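Local coordinates for protein 6-aminohexanoate-cyclic-dimer hydrolase (PDB 3A2Q) that hydrolyses the cyclic dimer of 6-aminohexanoate, a nylon-6 by-product, opening one amide bond of the ring to give the linear dimer, at residues D5-A10 / F215-R220; A12-V17 / G62-V67; P68-D73 / A161-A166; Q105-A110 / A223-V228. The protein carries 1 engineered substitution. One frame throughout, in Å; residues are numbered along the deposited sequence.

Contact 1: residues D5-A10 / F215-R220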
# COMPACT_ATOMS: atom_id res chain seq x y z
N ASP A 5 5.68 -25.61 0.27
CA ASP A 5 6.57 -24.48 0.02
C ASP A 5 5.71 -23.22 -0.07
O ASP A 5 5.02 -23.00 -1.06
CB ASP A 5 7.34 -24.69 -1.29
CG ASP A 5 8.21 -23.49 -1.65
OD1 ASP A 5 8.80 -22.88 -0.74
OD2 ASP A 5 8.31 -23.18 -2.85
N LEU A 6 5.77 -22.41 0.98
CA LEU A 6 4.98 -21.19 1.04
C LEU A 6 5.55 -20.03 0.21
O LEU A 6 5.02 -18.93 0.25
CB LEU A 6 4.83 -20.73 2.50
CG LEU A 6 4.08 -21.68 3.45
CD1 LEU A 6 4.00 -21.07 4.83
CD2 LEU A 6 2.68 -21.96 2.91
N TRP A 7 6.62 -20.29 -0.54
CA TRP A 7 7.19 -19.23 -1.37
C TRP A 7 6.49 -19.16 -2.73
O TRP A 7 6.82 -18.32 -3.57
CB TRP A 7 8.70 -19.45 -1.58
CG TRP A 7 9.41 -18.20 -2.02
CD1 TRP A 7 10.13 -18.02 -3.17
CD2 TRP A 7 9.46 -16.94 -1.32
NE1 TRP A 7 10.63 -16.73 -3.23
CE2 TRP A 7 10.23 -16.05 -2.11
CE3 TRP A 7 8.93 -16.49 -0.11
CZ2 TRP A 7 10.48 -14.73 -1.72
CZ3 TRP A 7 9.18 -15.17 0.28
CH2 TRP A 7 9.94 -14.31 -0.53
N GLN A 8 5.51 -20.03 -2.93
CA GLN A 8 4.73 -20.06 -4.16
C GLN A 8 3.73 -18.90 -4.08
O GLN A 8 3.28 -18.56 -2.98
CB GLN A 8 3.96 -21.38 -4.26
CG GLN A 8 4.82 -22.63 -4.10
CD GLN A 8 5.44 -23.09 -5.40
OE1 GLN A 8 4.76 -23.64 -6.26
NE2 GLN A 8 6.74 -22.85 -5.55
N ASP A 9 3.38 -18.28 -5.20
CA ASP A 9 2.42 -17.18 -5.14
C ASP A 9 1.01 -17.71 -4.92
O ASP A 9 0.79 -18.92 -4.84
CB ASP A 9 2.48 -16.30 -6.39
CG ASP A 9 2.12 -17.03 -7.67
OD1 ASP A 9 1.47 -18.09 -7.59
OD2 ASP A 9 2.47 -16.52 -8.75
N ALA A 10 0.04 -16.81 -4.80
CA ALA A 10 -1.35 -17.20 -4.56
C ALA A 10 -1.92 -18.09 -5.66
O ALA A 10 -2.65 -19.04 -5.37
CB ALA A 10 -2.22 -15.96 -4.38
N PHE A 215 -1.03 -6.23 -2.28
CA PHE A 215 0.32 -6.75 -2.09
C PHE A 215 0.39 -8.19 -2.61
O PHE A 215 -0.53 -8.96 -2.39
CB PHE A 215 0.68 -6.81 -0.60
CG PHE A 215 1.04 -5.49 -0.00
CD1 PHE A 215 2.28 -4.91 -0.25
CD2 PHE A 215 0.16 -4.84 0.85
CE1 PHE A 215 2.64 -3.69 0.34
CE2 PHE A 215 0.50 -3.62 1.45
CZ PHE A 215 1.74 -3.05 1.19
N ALA A 216 1.50 -8.53 -3.26
CA ALA A 216 1.73 -9.88 -3.79
C ALA A 216 3.20 -10.02 -4.19
O ALA A 216 3.96 -9.05 -4.14
CB ALA A 216 0.82 -10.15 -4.99
N ARG A 217 3.61 -11.22 -4.60
CA ARG A 217 4.98 -11.43 -5.02
C ARG A 217 5.08 -11.68 -6.53
O ARG A 217 6.17 -11.85 -7.07
CB ARG A 217 5.63 -12.58 -4.24
CG ARG A 217 5.85 -12.28 -2.76
CD ARG A 217 6.78 -13.30 -2.12
NE ARG A 217 6.25 -14.65 -2.24
CZ ARG A 217 5.33 -15.17 -1.43
NH1 ARG A 217 4.83 -14.46 -0.43
NH2 ARG A 217 4.90 -16.40 -1.65
N SER A 218 3.94 -11.69 -7.21
CA SER A 218 3.93 -11.89 -8.66
C SER A 218 2.94 -10.92 -9.30
O SER A 218 1.96 -10.51 -8.68
CB SER A 218 3.55 -13.32 -9.02
OG SER A 218 2.18 -13.58 -8.72
N VAL A 219 3.19 -10.58 -10.56
CA VAL A 219 2.30 -9.66 -11.25
C VAL A 219 0.96 -10.32 -11.56
O VAL A 219 -0.09 -9.66 -11.56
CB VAL A 219 2.95 -9.14 -12.56
CG1 VAL A 219 1.99 -8.20 -13.28
CG2 VAL A 219 4.25 -8.41 -12.23
N ARG A 220 0.96 -11.64 -11.78
CA ARG A 220 -0.29 -12.31 -12.08
C ARG A 220 -1.21 -12.33 -10.87
O ARG A 220 -2.43 -12.27 -11.00
CB ARG A 220 -0.03 -13.74 -12.60
CG ARG A 220 0.52 -14.72 -11.58
CD ARG A 220 0.74 -16.08 -12.23
NE ARG A 220 1.11 -17.11 -11.27
CZ ARG A 220 1.29 -18.39 -11.59
NH1 ARG A 220 1.14 -18.79 -12.84
NH2 ARG A 220 1.62 -19.27 -10.65
O HOH W 1 3.24 -16.88 0.66
O HOH W 2 7.66 -15.78 -4.50

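Contact 2: residues A12-V17 / G62-V67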
# COMPACT_ATOMS: atom_id res chain seq x y z
N ALA A 12 -0.30 -20.17 -7.67
CA ALA A 12 0.28 -21.50 -7.58
C ALA A 12 -0.25 -22.25 -6.36
O ALA A 12 -0.48 -23.46 -6.42
CB ALA A 12 1.80 -21.41 -7.52
N GLN A 13 -0.45 -21.54 -5.26
CA GLN A 13 -0.97 -22.16 -4.04
C GLN A 13 -2.40 -22.62 -4.22
O GLN A 13 -2.82 -23.63 -3.65
CB GLN A 13 -0.89 -21.20 -2.86
CG GLN A 13 0.51 -21.00 -2.32
CD GLN A 13 0.52 -20.16 -1.07
OE1 GLN A 13 -0.34 -20.31 -0.21
NE2 GLN A 13 1.50 -19.28 -0.96
N ALA A 14 -3.17 -21.86 -5.00
CA ALA A 14 -4.56 -22.20 -5.26
C ALA A 14 -4.61 -23.46 -6.11
O ALA A 14 -5.47 -24.32 -5.90
CB ALA A 14 -5.25 -21.05 -5.97
N GLU A 15 -3.70 -23.56 -7.07
CA GLU A 15 -3.64 -24.72 -7.95
C GLU A 15 -3.21 -25.99 -7.21
O GLU A 15 -3.68 -27.08 -7.53
CB GLU A 15 -2.68 -24.45 -9.11
CG GLU A 15 -3.28 -23.57 -10.20
CD GLU A 15 -2.28 -23.19 -11.27
OE1 GLU A 15 -1.60 -24.10 -11.82
OE2 GLU A 15 -2.17 -21.99 -11.58
N LEU A 16 -2.32 -25.85 -6.23
CA LEU A 16 -1.88 -27.00 -5.47
C LEU A 16 -3.07 -27.60 -4.73
O LEU A 16 -3.14 -28.81 -4.54
CB LEU A 16 -0.78 -26.61 -4.47
CG LEU A 16 0.60 -26.32 -5.08
CD1 LEU A 16 1.57 -25.93 -3.97
CD2 LEU A 16 1.11 -27.55 -5.81
N VAL A 17 -4.00 -26.75 -4.33
CA VAL A 17 -5.19 -27.20 -3.63
C VAL A 17 -6.21 -27.78 -4.61
O VAL A 17 -6.83 -28.80 -4.33
CB VAL A 17 -5.86 -26.05 -2.85
CG1 VAL A 17 -7.18 -26.51 -2.25
CG2 VAL A 17 -4.93 -25.57 -1.75
N GLY A 62 -13.98 -21.12 -5.05
CA GLY A 62 -13.64 -20.14 -6.06
C GLY A 62 -12.24 -20.35 -6.62
O GLY A 62 -11.59 -21.34 -6.31
N PRO A 63 -11.75 -19.41 -7.45
CA PRO A 63 -10.42 -19.49 -8.06
C PRO A 63 -9.25 -19.50 -7.08
O PRO A 63 -8.12 -19.82 -7.45
CB PRO A 63 -10.38 -18.27 -8.99
CG PRO A 63 -11.34 -17.31 -8.34
CD PRO A 63 -12.47 -18.21 -7.92
N PHE A 64 -9.51 -19.15 -5.82
CA PHE A 64 -8.47 -19.13 -4.80
C PHE A 64 -8.94 -19.80 -3.51
O PHE A 64 -8.50 -19.45 -2.42
CB PHE A 64 -8.05 -17.68 -4.51
CG PHE A 64 -7.32 -17.03 -5.64
CD1 PHE A 64 -5.96 -17.27 -5.84
CD2 PHE A 64 -7.99 -16.21 -6.54
CE1 PHE A 64 -5.29 -16.70 -6.91
CE2 PHE A 64 -7.33 -15.64 -7.62
CZ PHE A 64 -5.97 -15.88 -7.80
N ALA A 65 -9.83 -20.78 -3.65
CA ALA A 65 -10.36 -21.48 -2.48
C ALA A 65 -9.24 -22.03 -1.59
O ALA A 65 -8.38 -22.78 -2.05
CB ALA A 65 -11.27 -22.62 -2.93
N GLY A 66 -9.25 -21.63 -0.32
CA GLY A 66 -8.25 -22.10 0.62
C GLY A 66 -7.00 -21.25 0.79
O GLY A 66 -6.22 -21.47 1.72
N VAL A 67 -6.79 -20.29 -0.10
CA VAL A 67 -5.60 -19.44 -0.01
C VAL A 67 -5.76 -18.37 1.06
O VAL A 67 -6.73 -17.60 1.04
CB VAL A 67 -5.28 -18.77 -1.35
CG1 VAL A 67 -3.98 -17.98 -1.22
CG2 VAL A 67 -5.16 -19.81 -2.45
O HOH W 3 -8.03 -23.62 -4.39

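Contact 3: residues P68-D73 / A161-A166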
# COMPACT_ATOMS: atom_id res chain seq x y z
N PRO A 68 -4.81 -18.29 2.00
CA PRO A 68 -4.86 -17.30 3.07
C PRO A 68 -4.43 -15.92 2.60
O PRO A 68 -3.64 -15.79 1.66
CB PRO A 68 -3.89 -17.86 4.12
CG PRO A 68 -3.70 -19.31 3.72
CD PRO A 68 -3.72 -19.25 2.23
N TYR A 69 -4.94 -14.89 3.27
CA TYR A 69 -4.57 -13.51 2.96
C TYR A 69 -4.66 -12.70 4.25
O TYR A 69 -5.32 -13.12 5.21
CB TYR A 69 -5.48 -12.91 1.88
CG TYR A 69 -6.74 -12.24 2.39
CD1 TYR A 69 -6.80 -10.86 2.58
CD2 TYR A 69 -7.89 -12.99 2.64
CE1 TYR A 69 -7.97 -10.24 3.01
CE2 TYR A 69 -9.07 -12.38 3.08
CZ TYR A 69 -9.10 -11.00 3.26
OH TYR A 69 -10.25 -10.39 3.68
N LEU A 70 -3.98 -11.56 4.28
CA LEU A 70 -3.96 -10.71 5.46
C LEU A 70 -4.59 -9.35 5.18
O LEU A 70 -4.49 -8.81 4.08
CB LEU A 70 -2.53 -10.55 5.96
CG LEU A 70 -1.95 -11.84 6.55
CD1 LEU A 70 -0.43 -11.74 6.66
CD2 LEU A 70 -2.59 -12.09 7.91
N LEU A 71 -5.22 -8.80 6.21
CA LEU A 71 -5.93 -7.53 6.13
C LEU A 71 -5.32 -6.48 7.06
O LEU A 71 -5.01 -6.77 8.21
CB LEU A 71 -7.39 -7.76 6.52
CG LEU A 71 -8.46 -6.70 6.28
CD1 LEU A 71 -8.71 -6.58 4.79
CD2 LEU A 71 -9.74 -7.11 7.01
N LYS A 72 -5.14 -5.26 6.56
CA LYS A 72 -4.59 -4.18 7.37
C LYS A 72 -5.66 -3.78 8.38
O LYS A 72 -6.84 -3.74 8.04
CB LYS A 72 -4.24 -2.98 6.48
CG LYS A 72 -3.57 -1.82 7.20
CD LYS A 72 -3.31 -0.68 6.22
CE LYS A 72 -2.48 0.43 6.85
NZ LYS A 72 -2.30 1.59 5.91
N ASP A 73 -5.26 -3.49 9.62
CA ASP A 73 -6.23 -3.10 10.63
C ASP A 73 -6.52 -1.60 10.54
O ASP A 73 -6.32 -0.85 11.50
CB ASP A 73 -5.74 -3.47 12.04
CG ASP A 73 -6.79 -3.18 13.11
OD1 ASP A 73 -7.99 -3.40 12.84
OD2 ASP A 73 -6.41 -2.74 14.21
N ALA A 161 6.43 -14.49 3.68
CA ALA A 161 5.56 -15.61 3.32
C ALA A 161 4.50 -15.99 4.36
O ALA A 161 4.11 -17.15 4.43
CB ALA A 161 6.41 -16.82 2.96
N LEU A 162 4.04 -15.03 5.15
CA LEU A 162 3.01 -15.33 6.14
C LEU A 162 1.69 -15.46 5.38
O LEU A 162 0.69 -15.95 5.91
CB LEU A 162 2.92 -14.22 7.18
CG LEU A 162 4.23 -13.79 7.84
CD1 LEU A 162 3.93 -12.87 9.02
CD2 LEU A 162 5.01 -15.01 8.31
N SER A 163 1.71 -15.03 4.12
CA SER A 163 0.57 -15.09 3.20
C SER A 163 1.09 -14.68 1.83
O SER A 163 2.03 -13.89 1.73
CB SER A 163 -0.54 -14.13 3.63
OG SER A 163 -1.26 -14.65 4.74
N PRO A 164 0.51 -15.22 0.75
CA PRO A 164 0.97 -14.87 -0.60
C PRO A 164 0.48 -13.51 -1.08
O PRO A 164 1.04 -12.92 -2.00
CB PRO A 164 0.43 -16.02 -1.45
CG PRO A 164 -0.82 -16.42 -0.73
CD PRO A 164 -0.44 -16.36 0.72
N VAL A 165 -0.59 -13.01 -0.45
CA VAL A 165 -1.17 -11.73 -0.81
C VAL A 165 -1.74 -11.05 0.43
O VAL A 165 -2.06 -11.70 1.42
CB VAL A 165 -2.30 -11.89 -1.84
CG1 VAL A 165 -1.78 -12.60 -3.08
CG2 VAL A 165 -3.45 -12.66 -1.23
N ALA A 166 -1.89 -9.73 0.36
CA ALA A 166 -2.43 -8.98 1.49
C ALA A 166 -3.01 -7.66 1.03
O ALA A 166 -2.71 -7.17 -0.06
CB ALA A 166 -1.34 -8.74 2.52

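Contact 4: residues Q105-A110 / A223-V228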
# COMPACT_ATOMS: atom_id res chain seq x y z
N GLN A 105 -15.74 -9.09 1.87
CA GLN A 105 -16.75 -10.00 1.32
C GLN A 105 -16.32 -10.55 -0.03
O GLN A 105 -16.48 -11.74 -0.30
CB GLN A 105 -18.09 -9.27 1.16
CG GLN A 105 -18.64 -8.69 2.44
CD GLN A 105 -20.01 -8.08 2.25
OE1 GLN A 105 -20.25 -7.35 1.28
NE2 GLN A 105 -20.93 -8.36 3.17
N ARG A 106 -15.76 -9.67 -0.87
CA ARG A 106 -15.29 -10.06 -2.19
C ARG A 106 -14.19 -11.12 -2.13
O ARG A 106 -14.18 -12.06 -2.92
CB ARG A 106 -14.77 -8.83 -2.96
CG ARG A 106 -15.85 -7.91 -3.53
CD ARG A 106 -16.71 -8.63 -4.56
NE ARG A 106 -17.52 -7.71 -5.36
CZ ARG A 106 -17.05 -6.94 -6.33
NH1 ARG A 106 -15.76 -6.96 -6.64
NH2 ARG A 106 -17.86 -6.12 -6.99
N MET A 107 -13.26 -10.96 -1.19
CA MET A 107 -12.16 -11.91 -1.03
C MET A 107 -12.66 -13.29 -0.60
O MET A 107 -12.22 -14.32 -1.12
CB MET A 107 -11.16 -11.39 0.01
CG MET A 107 -10.32 -10.20 -0.46
SD MET A 107 -9.22 -10.61 -1.83
CE MET A 107 -7.83 -11.31 -0.91
N ARG A 108 -13.59 -13.31 0.36
CA ARG A 108 -14.14 -14.57 0.85
C ARG A 108 -14.92 -15.31 -0.24
O ARG A 108 -14.83 -16.53 -0.35
CB ARG A 108 -15.05 -14.32 2.06
CG ARG A 108 -15.57 -15.60 2.71
CD ARG A 108 -16.30 -15.32 4.01
NE ARG A 108 -17.56 -14.61 3.81
CZ ARG A 108 -17.83 -13.41 4.31
NH1 ARG A 108 -16.93 -12.76 5.03
NH2 ARG A 108 -19.02 -12.85 4.08
N ALA A 109 -15.67 -14.56 -1.04
CA ALA A 109 -16.45 -15.15 -2.12
C ALA A 109 -15.52 -15.75 -3.17
O ALA A 109 -15.90 -16.69 -3.88
CB ALA A 109 -17.35 -14.10 -2.76
N ALA A 110 -14.31 -15.22 -3.25
CA ALA A 110 -13.33 -15.69 -4.22
C ALA A 110 -12.63 -16.96 -3.74
O ALA A 110 -11.99 -17.65 -4.53
CB ALA A 110 -12.29 -14.60 -4.48
N ALA A 223 -3.03 -9.01 -10.79
CA ALA A 223 -4.08 -8.98 -11.81
C ALA A 223 -5.31 -9.76 -11.34
O ALA A 223 -6.44 -9.30 -11.48
CB ALA A 223 -3.55 -9.56 -13.11
N ALA A 224 -5.09 -10.94 -10.77
CA ALA A 224 -6.19 -11.76 -10.28
C ALA A 224 -6.94 -11.09 -9.13
O ALA A 224 -8.16 -11.16 -9.04
CB ALA A 224 -5.68 -13.13 -9.85
N LEU A 225 -6.19 -10.44 -8.24
CA LEU A 225 -6.79 -9.75 -7.10
C LEU A 225 -7.70 -8.60 -7.56
O LEU A 225 -8.76 -8.37 -6.99
CB LEU A 225 -5.70 -9.20 -6.19
CG LEU A 225 -4.93 -10.28 -5.42
CD1 LEU A 225 -3.66 -9.70 -4.83
CD2 LEU A 225 -5.83 -10.86 -4.34
N LEU A 226 -7.26 -7.89 -8.59
CA LEU A 226 -8.05 -6.78 -9.13
C LEU A 226 -9.38 -7.29 -9.65
O LEU A 226 -10.41 -6.65 -9.48
CB LEU A 226 -7.30 -6.09 -10.26
CG LEU A 226 -6.24 -5.07 -9.85
CD1 LEU A 226 -5.48 -4.58 -11.06
CD2 LEU A 226 -6.93 -3.91 -9.13
N ASP A 227 -9.36 -8.46 -10.29
CA ASP A 227 -10.59 -9.03 -10.83
C ASP A 227 -11.54 -9.40 -9.70
O ASP A 227 -12.76 -9.46 -9.89
CB ASP A 227 -10.29 -10.27 -11.67
CG ASP A 227 -9.52 -9.95 -12.93
OD1 ASP A 227 -9.66 -8.82 -13.44
OD2 ASP A 227 -8.79 -10.83 -13.42
N VAL A 228 -10.98 -9.64 -8.52
CA VAL A 228 -11.77 -10.02 -7.36
C VAL A 228 -12.40 -8.86 -6.60
O VAL A 228 -13.60 -8.89 -6.29
CB VAL A 228 -10.92 -10.85 -6.36
CG1 VAL A 228 -11.75 -11.19 -5.13
CG2 VAL A 228 -10.41 -12.11 -7.02

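Contact 1: residues D5-A10 / F215-R220
Asp9 reaches across to Ser218 and Arg220 and takes up hydrogen bonds with both of its carboxylate oxygens. Arg220 grips it side-on: NE gives a bond to Asp9 OD2 at 2.9 Å, met on the syn side, and Arg220 NH2 reaches the syn lone pair of Asp9 OD1 at 3.3 Å, the two together making a salt bridge. The planes are turned 43° from each other, and Arg220 stays extended from CG to NE. Ser218 OG donates to Asp9 OD2 at 3.0 Å from above the carboxylate plane, which gives that oxygen two donors. Asp9 and Ser218 are both N-caps. Asp9 OD1 caps the nitrogen of Ala12 at the start of helix 10-19, and Ser218 OG that of Asp221 in helix 219-229, so two helix starts are tied to each other at the surface of this amidase-family fold. Further along, the Arg217 guanidinium lies flat on the Trp7 ring, planes 10° apart, with CZ 4.4 Å from the centroid of the six-membered ring in a cation-pi contact. Arg217 CD sits over the same ring as a CH-pi partner, 3.7 Å from Trp7 CH2. The bend at chi3 (-59°) turns the guanidinium back over the indole. Arg217 NH2 makes a weak bond to Trp7 O at 3.3 Å. Water 1 joins Leu6 O to Arg217 NH2, and water 2 joins Trp7 O to Arg217 NE, both waters lying at the guanidinium edge. Arg217 NH1 is bound by Val158 O, Trp7 NE1 by Val477 O, and Gln8 O accepts from Gln13 NE2.

Contact 2: residues A12-V17 / G62-V67
With chi1 at -176°, Val67 holds CG1 anti to its backbone N and CG2 beside that nitrogen, and CG2 is the branch that meets Ala14, lying 3.7 Å from Ala14 CB. Phe64 has CG anti to its carbonyl carbon (chi1 -69°); its side chain sets off away from the helix, yet ring atom CD1 still lies 3.8 Å from Ala14 CB, the methyl approaching the ring obliquely. That methyl is the centre of the contact: besides the two side chains it lies 3.5 Å from the backbone oxygen Pro63 O. The alanine is small enough for the backbones to come close, Ala14 CA and Phe64 CA being 5.0 Å apart. One turn further on, Val17 sends CG1 to Ala65 O, 3.9 Å away. The polar link is a water that donates to Ala14 O at 3.1 Å and also to Ala65 O, bridging a helix carbonyl to a loop carbonyl. The loop owes its shape to two overlapping turns, type I from Gly62 to Ala65 and type II from Phe64 to Val67, the second closed by Val67 N to Phe64 O at 3.0 Å. Gly66 takes a positive phi (92°) where a side chain would press on the preceding carbonyl oxygen. Around the contact, Phe64 also stacks on Phe112 and touches Ala224 of helix 219-229, while Val17 and Gln13 lean on Leu27 of helix 24-42. The whole is a helix packed on a pair of consecutive beta turns: N-terminal helix 10-19 rests against the loop that leads from helix 50-59 into strand 68-72 of the central sheet.

Contact 3: residues P68-D73 / A161-A166
Leu70 and Ala166 pair as neighbours in parallel strands 68-72 and 165-170 of the mixed central sheet of the amidase fold. Their CA atoms are 4.6 Å apart and the two side chains share one face, Leu70 CB to Ala166 CB measuring 4.1 Å. Leu70 N donates to Val165 O at 3.4 Å, a weak bond, and the same oxygen receives a CA-H...O contact from Tyr69 CA. On the other face Tyr69 CB touches Val165 CG2 at 3.7 Å. A chi1 of -57° puts Val165 CG1 anti to the carbonyl carbon and leaves CG2 between N and the carbonyl carbon, facing Tyr69 CB, whereas Tyr69 carries its ring away from the neighbouring strand. Ahead of the strand, Ser163 fills the space beside Leu70: its OG lies alongside the leucine branch point, 3.4 Å from Leu70 CG, and CB packs near Leu70 CD1, which also reaches Leu162 CB at 4.2 Å. The hydroxyl is spoken for, since Ser163 OG donates at 2.6 Å to Leu162 O, tilted 31° from the carbonyl plane. Replacing this serine by alanine is likely to leave Leu162 O without its hydroxyl donor and to open a small gap against Leu70 CG and CD1. Further out, Ala161, with positive phi, is the C-prime residue of the Schellman motif that ends helix 152-159 and turns the chain back toward the sheet. Leu70 also packs on Ala157 of that helix and on Thr118 of strand 113-118. At the far end of strand 68-72, Lys72, an active-site residue by similarity, bonds through NZ to Ser150 OG, Ser151 OG and Asn169 OD1.

Contact 4: residues Q105-A110 / A223-V228
Val228 of helix 219-229 lodges against Arg106, Met107 and Ala110 of helix 102-110, a helix-helix packing within the amidase fold whose axes come within 10.2 Å, their N-to-C directions 112° apart. With chi1 at 178°, CG1 of Val228 is anti to its backbone N and becomes the branch that does the touching: it lies 3.5 Å from Ala110 CB and 3.4 Å from Arg106 O, while CG2 stays a little further from the alanine. Arg106 folds at chi2, laying CB, CG and CD alongside Val228 O before its guanidinium turns in. Arg106 NH1 then meets Val228 O at 2.9 Å, tilted 35° from the carbonyl plane, and also bonds to Ser230 O. A leucine in place of this arginine would probably leave Val228 O and Ser230 O without their shared donor at the helix end. Met107 is bent at both chi2 and chi3, which carries its end toward the other helix. The methionine side chain crosses that of Val228 at about a right angle, SD nearest CG1, and also touches Phe112. At its tip, Met107 CE reaches Leu225 CD2 at 4.0 Å.

Overall arrangement
The four contacts have centres 11 to 15 Å apart, and contacts 1, 2 and 3 lie on the same side of the chain's centre. Along the chain, contacts 2 and 3 follow one another, both nested inside the long loop closed by contact 1, while contact 4 crosses contacts 1 and 3. Strands 165-170 and 211-216, neighbours in the central sheet, join contact 3 to contact 1 through Phe215 N and Ala166 O; helix 219-229 serves contacts 1 and 4. Ala10 packs on Phe64 between contacts 1 and 2, Phe64 N probably bonds to Ala110 O between contacts 2 and 4, and Tyr69 meets Met107 between contacts 3 and 4. The N-terminal residues are thereby fastened to the sheet that carries Lys72, an active-site residue by similarity.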